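Local atomic coordinates of dipicolinate synthase subunit A (PDB entry 3D4O), a protein that probably serves, with a partner subunit, in the last step of dipicolinic acid synthesis for spores, as an oxidoreductase with Rossmann-type domains. Residues Ile21-Thr26 with Ile280-Leu285; Ser32-Asp37 with Glu82-Thr87; Val54-Val59 with Glu88-Lys93; Val99-Ile104 with Val286-Glu291; Gln111-Lys114 with Thr119-Lys122. All coordinates share one frame; numbering follows the deposited sequence.

Contact 1: Ile21-Thr26 with Ile280-Leu285; sequences IRKLST and ILADVL
K23 swings its CG away from its own backbone N (chi1 -167°) and keeps the rest of its chain extended, which sends NZ across the gap between two helices to D283. On the other helix, D283 sets CG opposite its carbonyl carbon (chi1 -75°), and although its CB points away from K23, the carboxylate turns back far enough to present OD1. The two side chains cross at about a right angle and end in a salt bridge. The modelled separation of K23 NZ and D283 OD1, 2.4 Å, is very short, so its exact length is doubtful. Beneath this polar end the lysine's methylene chain runs over A282: K23 CB lies 3.9 Å from A282 CB, and K23 CD is 4.0 Å from the same methyl. A282 is thus the small, buried floor on which the aliphatic part of K23 rests, while the charged groups lie on the more solvent-facing side, where D283 is exposed. The carbonyl O of K23 also accepts a 2.7 Å hydrogen bond from T26 OG1 near the end of its own helix. The contact ties helix 15-26, which lies on strands 7-11 and 30-34 through I21 and L24, to the long helix 274-289 from the other end of the chain; there I280 and L281 pack on I129 of helix 127-148.

Contact 2: Ser32-Asp37 with Glu82-Thr87; sequences SLVGFD and ESIVLT
I84 drives its CD1 against V34 and G35, at the C-terminal end of strand 30-34 in the parallel, Rossmann-like sheet of the N-terminal domain. The tight part is small and wholly apolar. I84 CD1 stands 3.5 Å from G35 CA, and the same methyl meets V34 CG1 at 4.0 Å, the two side chains crossing at a slant. V34 turns CG1 away from its backbone N (chi1 -174°), which brings that methyl to the isoleucine. All three residues are buried, and I51 in a nearby loop touches both V34 and I84, while V9 and I11 of strand 7-11 extend the apolar cluster. The other side of the contact is looser: D37 is exposed, and E82, partly exposed, has no side chain modelled beyond CB. There the segments are drawn together indirectly, since S80 OG bonds both D37 OD2 and the backbone N of E82. G35, where the strand gives way to a loop, also offers its carbonyl O to T77 OG1. Its backbone angles (phi 97°, psi 14°) would press any CB against the preceding carbonyl O, and such a CB would in addition fall only 2.9 Å from I84 CD1.

Contact 3: Val54-Val59 with Glu88-Lys93; sequences VDWNTV and EEMIEK
W56 meets M90, a selenomethionine, and K93 through its ring and its CB. Aromatic contacts dominate. M90 CB lies over one face of the indole in a CH-pi contact, 3.8 Å from the centroid of the six-membered ring, and the backbone O of M90 is over that face too, 3.5 Å from W56 CG. Further along the extended M90 chain, SE makes an oblique Met-aromatic contact, 4.7 Å from that centroid. V54 CG1 covers the opposite face over its centre, leaving the indole sandwiched. Aliphatic packing follows: K93 CB presses on W56 CB at 3.3 Å, and the lysine bends at chi2 and chi3, bringing CE to 3.8 Å from W56 CD1 and its NZ weakly to E89 O. The polar element is a CA-H...O contact, N57 CA to K93 O at 3.1 Å. With the indole of W56 cut back to an alanine, V54 CG1 and the M90 side chain would probably lose the surface between them, and the bent K93 would be freer to move. The contact joins the short 3-10 turn before strand 61-63 to helix 88-92, whose I91 packs on helix 107-116 while V59 leans on strand 7-11.

Contact 4: Val99-Ile104 with Val286-Glu291; sequences VVYSGI and VKLLAE
Y101 reaches from strand 99-102 into the last turn of helix 274-289, where its outer ring atoms settle among L288 and L289. Its CE1 meets L289 CD2 at 3.6 Å, the two side chains sliding past each other in opposite directions. On the other flank CE2 lies 4.0 Å from L288 CD1, the methyl approaching the ring obliquely. The phenol oxygen pushes furthest: Y101 OH is 3.6 Å from L288 CB, packed against a methylene. With CG set opposite its own carbonyl carbon (chi1 -69°), the tyrosine extends toward the helix, and both leucines take the same first torsion.

Outside this shell, V121 of strand 119-122 and L63 of strand 61-63 touch the tyrosine, while its backbone is held in the sheet by hydrogen bonding to I62. On the helix side, L289 packs on A61 and L3, L288 rests on L123, and the carbonyl O of L289 takes a hydrogen bond from K6 NZ. Were a serine to replace Y101, L288 and L289 would probably lose the ring they pack on, and the helix end its apolar link to strand 99-102. The backbone O of Y101 also makes a weak hydrogen bond to a bound 1,2-ethanediol, probably from the crystallisation liquor. Between the two segments themselves no polar bond is made: the C-terminal helix end is held to the N-terminal domain's sheet here by van der Waals packing, mostly apolar, with the phenol OH lying against a methylene, a contact less directional than bonded pairing.

Contact 5: Gln111-Lys114 with Thr119-Lys122; sequences QCMK and TLVK
A beta-alpha-beta unit of the N-terminal, Rossmann-like sheet, strand 99-102 to helix 107-116 to strand 119-122, is closed here as M113 of the helix lies against L120 of the returning strand. M113, a selenomethionine, has its CG directly on the leucine: M113 CG is 3.8 Å from L120 CB and 3.9 Å from L120 CD2, so it spans both the stem and one branch tip. The two side chains cross at about a right angle. M113 bends at chi2 (-55°) and again at chi3 (90°), and these turns bring SE beside the strand and send the CE methyl away from it, towards I91 of helix 88-92. L120 sets CG opposite its backbone N (chi1 176°), and both its CB and its CD2 face the M113 CG methylene. The contact is apolar and modest in area; of the residues that touch, M113 is buried, L120 partly exposed and T119 exposed. Neighbours extend the apolar packing: V100 of strand 99-102 touches both M113 and L120, and I91 reaches M113, as does R118. N110 and S105 lie against L120. Beside L120, M113 SE comes to 4.4 Å from the backbone O of T119.

How the contacts relate
Contacts 1 and 4, centres 10 Å apart, share helix 274-289, and L285 CD2 touches Y101 CD2 at 3.8 Å. Contact 5 extends contact 4 in the sheet, where V100 O and V121 N lie 2.9 Å apart, a probable hydrogen bond. Contacts 2 and 3 meet where L86 CD1 lies 4.0 Å from W56 CH2, and contact 3 reaches contact 5 through E88 CG and C112 SG (3.7 Å). I21 CD1 to L33 CD1, 3.6 Å, joins contacts 1 and 2. Contacts 2, 4 and 5 use strands of the N-terminal sheet; 1 and 3 pack elements beside it. A glycine-rich turn after a strand of the other Rossmann-type sheet may bind a nucleotide; ethanediol sits at contact 4.

Contact 1: Ile21-Thr26 with Ile280-Leu285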
# COMPACT_ATOMS: atom_id res chain seq x y z
N ILE C 21 -19.59 -3.79 -19.00
CA ILE C 21 -20.16 -4.86 -19.85
C ILE C 21 -21.46 -5.37 -19.21
O ILE C 21 -22.48 -5.57 -19.88
CB ILE C 21 -19.20 -6.06 -20.04
CG1 ILE C 21 -17.96 -5.65 -20.84
CG2 ILE C 21 -19.90 -7.19 -20.82
CD1 ILE C 21 -16.86 -6.72 -20.81
N ARG C 22 -21.41 -5.51 -17.90
CA ARG C 22 -22.54 -6.06 -17.15
C ARG C 22 -23.77 -5.17 -17.18
O ARG C 22 -24.88 -5.63 -17.43
CB ARG C 22 -22.16 -6.34 -15.68
N LYS C 23 -23.56 -3.89 -16.94
CA LYS C 23 -24.66 -2.95 -16.87
C LYS C 23 -25.31 -2.78 -18.22
O LYS C 23 -26.53 -2.81 -18.34
CB LYS C 23 -24.23 -1.60 -16.29
CG LYS C 23 -25.46 -0.76 -15.94
CD LYS C 23 -25.19 0.34 -14.92
CE LYS C 23 -26.53 0.90 -14.40
NZ LYS C 23 -26.42 2.12 -13.52
N LEU C 24 -24.48 -2.60 -19.24
CA LEU C 24 -25.00 -2.42 -20.60
C LEU C 24 -25.84 -3.63 -21.01
O LEU C 24 -26.86 -3.51 -21.68
CB LEU C 24 -23.87 -2.15 -21.62
CG LEU C 24 -23.47 -0.67 -21.83
CD1 LEU C 24 -23.57 0.18 -20.56
CD2 LEU C 24 -22.07 -0.59 -22.45
N SER C 25 -25.40 -4.79 -20.58
CA SER C 25 -26.12 -6.05 -20.88
C SER C 25 -27.53 -6.00 -20.30
O SER C 25 -28.53 -6.29 -20.98
CB SER C 25 -25.40 -7.26 -20.26
OG SER C 25 -26.00 -8.46 -20.70
N THR C 26 -27.59 -5.61 -19.04
CA THR C 26 -28.87 -5.64 -18.32
C THR C 26 -29.83 -4.64 -18.90
O THR C 26 -31.03 -4.81 -18.78
CB THR C 26 -28.72 -5.36 -16.81
OG1 THR C 26 -28.17 -4.06 -16.63
CG2 THR C 26 -27.82 -6.40 -16.12
N ILE C 280 -18.91 3.48 -11.77
CA ILE C 280 -19.05 4.91 -12.00
C ILE C 280 -19.14 5.17 -13.50
O ILE C 280 -20.00 5.90 -13.95
CB ILE C 280 -17.93 5.69 -11.37
CG1 ILE C 280 -18.20 5.79 -9.85
CG2 ILE C 280 -17.87 7.09 -12.00
CD1 ILE C 280 -17.04 6.39 -9.11
N LEU C 281 -18.29 4.49 -14.26
CA LEU C 281 -18.26 4.67 -15.72
C LEU C 281 -19.51 4.13 -16.36
O LEU C 281 -20.08 4.75 -17.29
CB LEU C 281 -17.06 3.98 -16.33
CG LEU C 281 -15.73 4.54 -15.84
CD1 LEU C 281 -14.59 3.71 -16.41
CD2 LEU C 281 -15.63 6.05 -16.23
N ALA C 282 -19.93 2.98 -15.84
CA ALA C 282 -21.11 2.28 -16.37
C ALA C 282 -22.32 3.17 -16.25
O ALA C 282 -23.09 3.33 -17.18
CB ALA C 282 -21.35 0.93 -15.66
N ASP C 283 -22.45 3.75 -15.08
CA ASP C 283 -23.58 4.63 -14.78
C ASP C 283 -23.65 5.81 -15.75
O ASP C 283 -24.72 6.17 -16.22
CB ASP C 283 -23.48 5.20 -13.37
CG ASP C 283 -23.85 4.19 -12.30
OD1 ASP C 283 -24.54 3.20 -12.60
OD2 ASP C 283 -23.45 4.42 -11.14
N VAL C 284 -22.51 6.42 -16.01
CA VAL C 284 -22.49 7.61 -16.87
C VAL C 284 -22.73 7.20 -18.31
O VAL C 284 -23.45 7.89 -19.09
CB VAL C 284 -21.20 8.47 -16.69
CG1 VAL C 284 -19.96 7.76 -17.18
CG2 VAL C 284 -21.37 9.78 -17.45
N LEU C 285 -22.21 6.02 -18.65
CA LEU C 285 -22.28 5.53 -20.03
C LEU C 285 -23.72 5.19 -20.40
O LEU C 285 -24.19 5.46 -21.53
CB LEU C 285 -21.33 4.34 -20.27
CG LEU C 285 -19.84 4.69 -20.42
CD1 LEU C 285 -18.90 3.47 -20.36
CD2 LEU C 285 -19.69 5.42 -21.74

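Contact 2: Ser32-Asp37 with Glu82-Thr87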
# COMPACT_ATOMS: atom_id res chain seq x y z
N SER C 32 -20.77 -6.07 -29.07
CA SER C 32 -19.68 -6.78 -29.74
C SER C 32 -18.46 -6.57 -28.87
O SER C 32 -18.07 -5.43 -28.60
CB SER C 32 -19.44 -6.25 -31.15
OG SER C 32 -20.52 -6.57 -31.99
N LEU C 33 -17.87 -7.67 -28.41
CA LEU C 33 -16.78 -7.60 -27.40
C LEU C 33 -15.43 -8.08 -27.90
O LEU C 33 -15.18 -9.27 -28.10
CB LEU C 33 -17.20 -8.39 -26.15
CG LEU C 33 -16.38 -8.24 -24.88
CD1 LEU C 33 -16.44 -6.78 -24.37
CD2 LEU C 33 -16.90 -9.26 -23.81
N VAL C 34 -14.53 -7.11 -28.06
CA VAL C 34 -13.19 -7.38 -28.59
C VAL C 34 -12.11 -7.28 -27.52
O VAL C 34 -12.06 -6.31 -26.75
CB VAL C 34 -12.85 -6.41 -29.77
CG1 VAL C 34 -11.52 -6.77 -30.42
CG2 VAL C 34 -13.95 -6.39 -30.79
N GLY C 35 -11.29 -8.33 -27.45
CA GLY C 35 -10.15 -8.37 -26.53
C GLY C 35 -10.39 -9.10 -25.23
O GLY C 35 -9.58 -9.03 -24.30
N PHE C 36 -11.49 -9.83 -25.18
CA PHE C 36 -11.87 -10.55 -23.95
C PHE C 36 -11.95 -12.06 -24.12
O PHE C 36 -12.76 -12.74 -23.49
CB PHE C 36 -13.20 -10.00 -23.44
CG PHE C 36 -13.13 -8.56 -22.98
CD1 PHE C 36 -13.19 -7.51 -23.90
CD2 PHE C 36 -13.05 -8.26 -21.64
CE1 PHE C 36 -13.14 -6.19 -23.48
CE2 PHE C 36 -13.00 -6.93 -21.22
CZ PHE C 36 -13.05 -5.90 -22.15
N ASP C 37 -11.10 -12.61 -24.96
CA ASP C 37 -11.12 -14.04 -25.22
C ASP C 37 -10.82 -14.85 -23.97
O ASP C 37 -11.31 -15.98 -23.82
CB ASP C 37 -10.22 -14.44 -26.39
CG ASP C 37 -8.87 -13.81 -26.31
OD1 ASP C 37 -8.08 -14.21 -25.45
OD2 ASP C 37 -8.62 -12.90 -27.12
N GLU C 82 -3.68 -10.97 -27.51
CA GLU C 82 -3.81 -10.53 -28.91
C GLU C 82 -3.72 -9.02 -29.05
O GLU C 82 -4.23 -8.25 -28.23
CB GLU C 82 -5.10 -11.04 -29.55
N SER C 83 -3.06 -8.63 -30.13
CA SER C 83 -2.85 -7.23 -30.53
C SER C 83 -4.11 -6.71 -31.16
O SER C 83 -4.70 -7.36 -32.02
CB SER C 83 -1.71 -7.11 -31.55
OG SER C 83 -0.53 -7.73 -31.07
N ILE C 84 -4.51 -5.51 -30.74
CA ILE C 84 -5.73 -4.87 -31.24
C ILE C 84 -5.45 -3.44 -31.67
O ILE C 84 -5.11 -2.59 -30.87
CB ILE C 84 -6.84 -4.91 -30.16
CG1 ILE C 84 -7.12 -6.35 -29.76
CG2 ILE C 84 -8.12 -4.26 -30.63
CD1 ILE C 84 -7.98 -6.46 -28.53
N VAL C 85 -5.56 -3.19 -32.97
CA VAL C 85 -5.32 -1.85 -33.50
C VAL C 85 -6.57 -1.29 -34.12
O VAL C 85 -7.20 -1.90 -34.98
CB VAL C 85 -4.15 -1.80 -34.52
CG1 VAL C 85 -3.98 -0.38 -35.04
CG2 VAL C 85 -2.85 -2.28 -33.89
N LEU C 86 -6.93 -0.11 -33.64
CA LEU C 86 -8.10 0.61 -34.12
C LEU C 86 -7.67 1.58 -35.21
O LEU C 86 -6.96 2.54 -34.95
CB LEU C 86 -8.79 1.38 -32.98
CG LEU C 86 -10.10 2.06 -33.37
CD1 LEU C 86 -11.13 1.06 -33.88
CD2 LEU C 86 -10.66 2.81 -32.20
N THR C 87 -8.12 1.31 -36.42
CA THR C 87 -7.75 2.13 -37.57
C THR C 87 -8.80 3.14 -37.97
O THR C 87 -9.91 3.18 -37.45
CB THR C 87 -7.51 1.26 -38.80
OG1 THR C 87 -8.70 0.53 -39.10
CG2 THR C 87 -6.38 0.28 -38.58

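Contact 3: Val54-Val59 with Glu88-Lys93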
# COMPACT_ATOMS: atom_id res chain seq x y z
N VAL C 54 -15.80 -7.19 -36.66
CA VAL C 54 -16.76 -6.16 -36.22
C VAL C 54 -17.58 -5.66 -37.40
O VAL C 54 -17.07 -5.51 -38.51
CB VAL C 54 -16.06 -5.01 -35.43
CG1 VAL C 54 -17.05 -3.92 -35.01
CG2 VAL C 54 -15.36 -5.56 -34.19
N ASP C 55 -18.87 -5.47 -37.15
CA ASP C 55 -19.85 -4.99 -38.15
C ASP C 55 -20.00 -3.49 -37.96
O ASP C 55 -21.01 -3.00 -37.44
CB ASP C 55 -21.19 -5.70 -37.96
CG ASP C 55 -22.27 -5.21 -38.90
OD1 ASP C 55 -21.97 -4.72 -40.01
OD2 ASP C 55 -23.46 -5.32 -38.52
N TRP C 56 -19.00 -2.78 -38.46
CA TRP C 56 -18.86 -1.33 -38.21
C TRP C 56 -20.03 -0.45 -38.60
O TRP C 56 -20.32 0.51 -37.91
CB TRP C 56 -17.57 -0.74 -38.83
CG TRP C 56 -16.32 -1.40 -38.35
CD1 TRP C 56 -15.56 -2.32 -39.03
CD2 TRP C 56 -15.73 -1.27 -37.06
NE1 TRP C 56 -14.51 -2.74 -38.25
CE2 TRP C 56 -14.59 -2.11 -37.03
CE3 TRP C 56 -16.04 -0.51 -35.92
CZ2 TRP C 56 -13.77 -2.20 -35.92
CZ3 TRP C 56 -15.22 -0.61 -34.82
CH2 TRP C 56 -14.10 -1.45 -34.82
N ASN C 57 -20.71 -0.79 -39.69
CA ASN C 57 -21.81 0.07 -40.18
C ASN C 57 -23.13 -0.06 -39.39
O ASN C 57 -24.14 0.52 -39.77
CB ASN C 57 -21.99 0.02 -41.72
CG ASN C 57 -22.30 -1.35 -42.25
OD1 ASN C 57 -22.77 -2.22 -41.51
ND2 ASN C 57 -22.03 -1.56 -43.54
N THR C 58 -23.08 -0.77 -38.27
CA THR C 58 -24.29 -0.92 -37.41
C THR C 58 -24.05 -0.51 -35.96
O THR C 58 -24.94 -0.57 -35.10
CB THR C 58 -24.86 -2.35 -37.46
OG1 THR C 58 -23.89 -3.29 -36.98
CG2 THR C 58 -25.26 -2.72 -38.89
N VAL C 59 -22.84 -0.05 -35.72
CA VAL C 59 -22.35 0.35 -34.40
C VAL C 59 -22.68 1.78 -34.03
O VAL C 59 -22.26 2.72 -34.70
CB VAL C 59 -20.83 0.16 -34.36
CG1 VAL C 59 -20.25 0.75 -33.12
CG2 VAL C 59 -20.49 -1.34 -34.55
N GLU C 88 -8.42 3.95 -38.95
CA GLU C 88 -9.27 5.02 -39.48
C GLU C 88 -10.30 4.38 -40.37
O GLU C 88 -11.44 4.84 -40.49
CB GLU C 88 -8.45 6.02 -40.30
CG GLU C 88 -7.42 6.76 -39.47
CD GLU C 88 -6.60 7.76 -40.28
OE1 GLU C 88 -6.88 7.94 -41.49
OE2 GLU C 88 -5.69 8.37 -39.67
N GLU C 89 -9.86 3.29 -40.98
CA GLU C 89 -10.67 2.56 -41.94
C GLU C 89 -11.87 2.00 -41.23
O GLU C 89 -12.97 2.01 -41.75
CB GLU C 89 -9.87 1.44 -42.62
N MSE C 90 -11.65 1.52 -40.02
CA MSE C 90 -12.72 0.92 -39.23
C MSE C 90 -13.74 1.97 -38.84
O MSE C 90 -14.93 1.79 -38.96
CB MSE C 90 -12.15 0.27 -37.96
CG MSE C 90 -11.32 -0.96 -38.26
SE MSE C 90 -10.27 -1.64 -36.75
CE MSE C 90 -9.28 -2.95 -37.83
N ILE C 91 -13.22 3.11 -38.41
CA ILE C 91 -14.05 4.19 -37.87
C ILE C 91 -14.96 4.84 -38.90
O ILE C 91 -16.07 5.26 -38.57
CB ILE C 91 -13.17 5.20 -37.10
CG1 ILE C 91 -12.60 4.48 -35.88
CG2 ILE C 91 -13.97 6.41 -36.61
CD1 ILE C 91 -11.57 5.24 -35.11
N GLU C 92 -14.52 4.83 -40.16
CA GLU C 92 -15.27 5.47 -41.27
C GLU C 92 -16.40 4.57 -41.74
O GLU C 92 -17.29 5.01 -42.49
CB GLU C 92 -14.36 5.74 -42.48
CG GLU C 92 -14.25 4.54 -43.43
CD GLU C 92 -13.12 4.64 -44.37
OE1 GLU C 92 -12.49 5.72 -44.44
OE2 GLU C 92 -12.85 3.62 -45.04
N LYS C 93 -16.32 3.30 -41.35
CA LYS C 93 -17.36 2.33 -41.69
C LYS C 93 -18.53 2.52 -40.75
O LYS C 93 -19.61 2.02 -41.02
CB LYS C 93 -16.90 0.87 -41.64
CG LYS C 93 -16.46 0.27 -42.98
CD LYS C 93 -14.96 0.25 -43.19
CE LYS C 93 -14.29 -0.75 -42.24
NZ LYS C 93 -12.80 -0.79 -42.32

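Contact 4: Val99-Ile104 with Val286-Glu291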
# COMPACT_ATOMS: atom_id res chain seq x y z
N VAL C 99 -20.49 7.38 -31.89
CA VAL C 99 -19.66 8.11 -30.93
C VAL C 99 -18.64 7.18 -30.27
O VAL C 99 -18.93 6.03 -29.92
CB VAL C 99 -20.53 8.80 -29.83
CG1 VAL C 99 -19.68 9.50 -28.79
CG2 VAL C 99 -21.52 9.75 -30.47
N VAL C 100 -17.45 7.72 -30.13
CA VAL C 100 -16.36 7.01 -29.51
C VAL C 100 -16.19 7.56 -28.13
O VAL C 100 -16.16 8.77 -27.94
CB VAL C 100 -15.06 7.24 -30.27
CG1 VAL C 100 -13.95 6.43 -29.62
CG2 VAL C 100 -15.24 6.87 -31.72
N TYR C 101 -16.10 6.65 -27.17
CA TYR C 101 -15.91 7.01 -25.75
C TYR C 101 -14.58 6.54 -25.21
O TYR C 101 -14.20 5.39 -25.35
CB TYR C 101 -17.03 6.42 -24.84
CG TYR C 101 -18.40 7.04 -25.04
CD1 TYR C 101 -19.28 6.53 -25.98
CD2 TYR C 101 -18.81 8.13 -24.27
CE1 TYR C 101 -20.54 7.09 -26.18
CE2 TYR C 101 -20.06 8.71 -24.45
CZ TYR C 101 -20.92 8.19 -25.41
OH TYR C 101 -22.16 8.73 -25.60
N SER C 102 -13.88 7.44 -24.56
CA SER C 102 -12.61 7.10 -23.95
C SER C 102 -12.51 7.76 -22.57
O SER C 102 -13.43 8.43 -22.09
CB SER C 102 -11.46 7.55 -24.86
OG SER C 102 -10.20 7.10 -24.41
N GLY C 103 -11.37 7.56 -21.94
CA GLY C 103 -11.06 8.23 -20.67
C GLY C 103 -10.34 9.48 -21.12
O GLY C 103 -10.81 10.63 -20.96
N ILE C 104 -9.20 9.21 -21.75
CA ILE C 104 -8.34 10.24 -22.34
C ILE C 104 -8.12 9.95 -23.79
O ILE C 104 -8.57 8.94 -24.33
CB ILE C 104 -6.94 10.33 -21.65
CG1 ILE C 104 -6.09 9.08 -21.90
CG2 ILE C 104 -7.05 10.56 -20.14
CD1 ILE C 104 -4.89 8.96 -20.92
N VAL C 286 -24.43 4.60 -19.44
CA VAL C 286 -25.82 4.22 -19.66
C VAL C 286 -26.61 5.48 -19.99
O VAL C 286 -27.41 5.52 -20.92
CB VAL C 286 -26.45 3.52 -18.42
CG1 VAL C 286 -27.94 3.68 -18.45
CG2 VAL C 286 -26.07 2.05 -18.37
N LYS C 287 -26.32 6.54 -19.24
CA LYS C 287 -27.01 7.83 -19.41
C LYS C 287 -26.70 8.49 -20.74
O LYS C 287 -27.59 8.95 -21.44
CB LYS C 287 -26.67 8.78 -18.26
N LEU C 288 -25.42 8.48 -21.09
CA LEU C 288 -24.91 9.14 -22.31
C LEU C 288 -25.37 8.44 -23.57
O LEU C 288 -25.70 9.08 -24.57
CB LEU C 288 -23.38 9.25 -22.29
CG LEU C 288 -22.87 10.21 -21.21
CD1 LEU C 288 -21.34 10.20 -20.98
CD2 LEU C 288 -23.38 11.61 -21.57
N LEU C 289 -25.44 7.13 -23.49
CA LEU C 289 -25.82 6.29 -24.64
C LEU C 289 -27.31 6.36 -24.88
O LEU C 289 -27.80 6.15 -26.00
CB LEU C 289 -25.38 4.83 -24.41
CG LEU C 289 -23.86 4.66 -24.45
CD1 LEU C 289 -23.40 3.35 -23.87
CD2 LEU C 289 -23.38 4.82 -25.90
N ALA C 290 -28.01 6.72 -23.82
CA ALA C 290 -29.48 6.76 -23.81
C ALA C 290 -30.02 8.13 -24.25
O ALA C 290 -31.22 8.38 -24.22
CB ALA C 290 -30.00 6.39 -22.43
N GLU C 291 -29.11 9.00 -24.67
CA GLU C 291 -29.46 10.33 -25.16
C GLU C 291 -29.71 10.23 -26.65
O GLU C 291 -30.24 9.22 -27.11
CB GLU C 291 -28.35 11.34 -24.89
CG GLU C 291 -28.16 11.68 -23.42
CD GLU C 291 -26.95 12.60 -23.16
OE1 GLU C 291 -26.18 12.88 -24.13
OE2 GLU C 291 -26.77 13.02 -21.99

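Contact 5: Gln111-Lys114 with Thr119-Lys122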
# COMPACT_ATOMS: atom_id res chain seq x y z
N GLN C 111 -6.51 12.48 -34.11
CA GLN C 111 -6.33 12.62 -35.56
C GLN C 111 -7.30 11.74 -36.32
O GLN C 111 -7.74 12.08 -37.42
CB GLN C 111 -4.90 12.30 -35.99
N CYS C 112 -7.63 10.59 -35.73
CA CYS C 112 -8.54 9.65 -36.41
C CYS C 112 -9.91 10.26 -36.46
O CYS C 112 -10.59 10.25 -37.47
CB CYS C 112 -8.68 8.32 -35.67
SG CYS C 112 -7.27 7.21 -35.77
N MSE C 113 -10.28 10.77 -35.30
CA MSE C 113 -11.60 11.36 -35.08
C MSE C 113 -11.76 12.54 -35.96
O MSE C 113 -12.83 12.77 -36.53
CB MSE C 113 -11.77 11.82 -33.64
CG MSE C 113 -11.78 10.70 -32.62
SE MSE C 113 -13.12 9.37 -33.03
CE MSE C 113 -12.13 8.17 -34.15
N LYS C 114 -10.66 13.27 -36.09
CA LYS C 114 -10.62 14.50 -36.87
C LYS C 114 -10.97 14.20 -38.29
O LYS C 114 -11.95 14.71 -38.83
CB LYS C 114 -9.22 15.14 -36.82
N THR C 119 -17.45 12.01 -33.44
CA THR C 119 -17.41 12.65 -32.11
C THR C 119 -16.69 11.77 -31.13
O THR C 119 -16.85 10.56 -31.11
CB THR C 119 -18.83 12.97 -31.60
OG1 THR C 119 -19.42 13.97 -32.45
CG2 THR C 119 -18.79 13.49 -30.17
N LEU C 120 -15.88 12.42 -30.31
CA LEU C 120 -15.11 11.75 -29.27
C LEU C 120 -15.39 12.36 -27.92
O LEU C 120 -15.28 13.57 -27.71
CB LEU C 120 -13.62 11.87 -29.56
CG LEU C 120 -12.64 11.32 -28.53
CD1 LEU C 120 -12.72 9.80 -28.42
CD2 LEU C 120 -11.24 11.78 -28.91
N VAL C 121 -15.76 11.47 -27.00
CA VAL C 121 -16.02 11.83 -25.62
C VAL C 121 -14.93 11.25 -24.73
O VAL C 121 -14.74 10.06 -24.61
CB VAL C 121 -17.40 11.34 -25.17
CG1 VAL C 121 -17.59 11.63 -23.69
CG2 VAL C 121 -18.47 12.01 -25.99
N LYS C 122 -14.22 12.16 -24.10
CA LYS C 122 -13.16 11.84 -23.17
C LYS C 122 -13.74 12.00 -21.78
O LYS C 122 -13.85 13.12 -21.26
CB LYS C 122 -11.98 12.79 -23.37
CG LYS C 122 -11.22 12.58 -24.68
CD LYS C 122 -10.18 13.67 -24.90
CE LYS C 122 -10.77 14.92 -25.57
NZ LYS C 122 -11.12 14.69 -27.01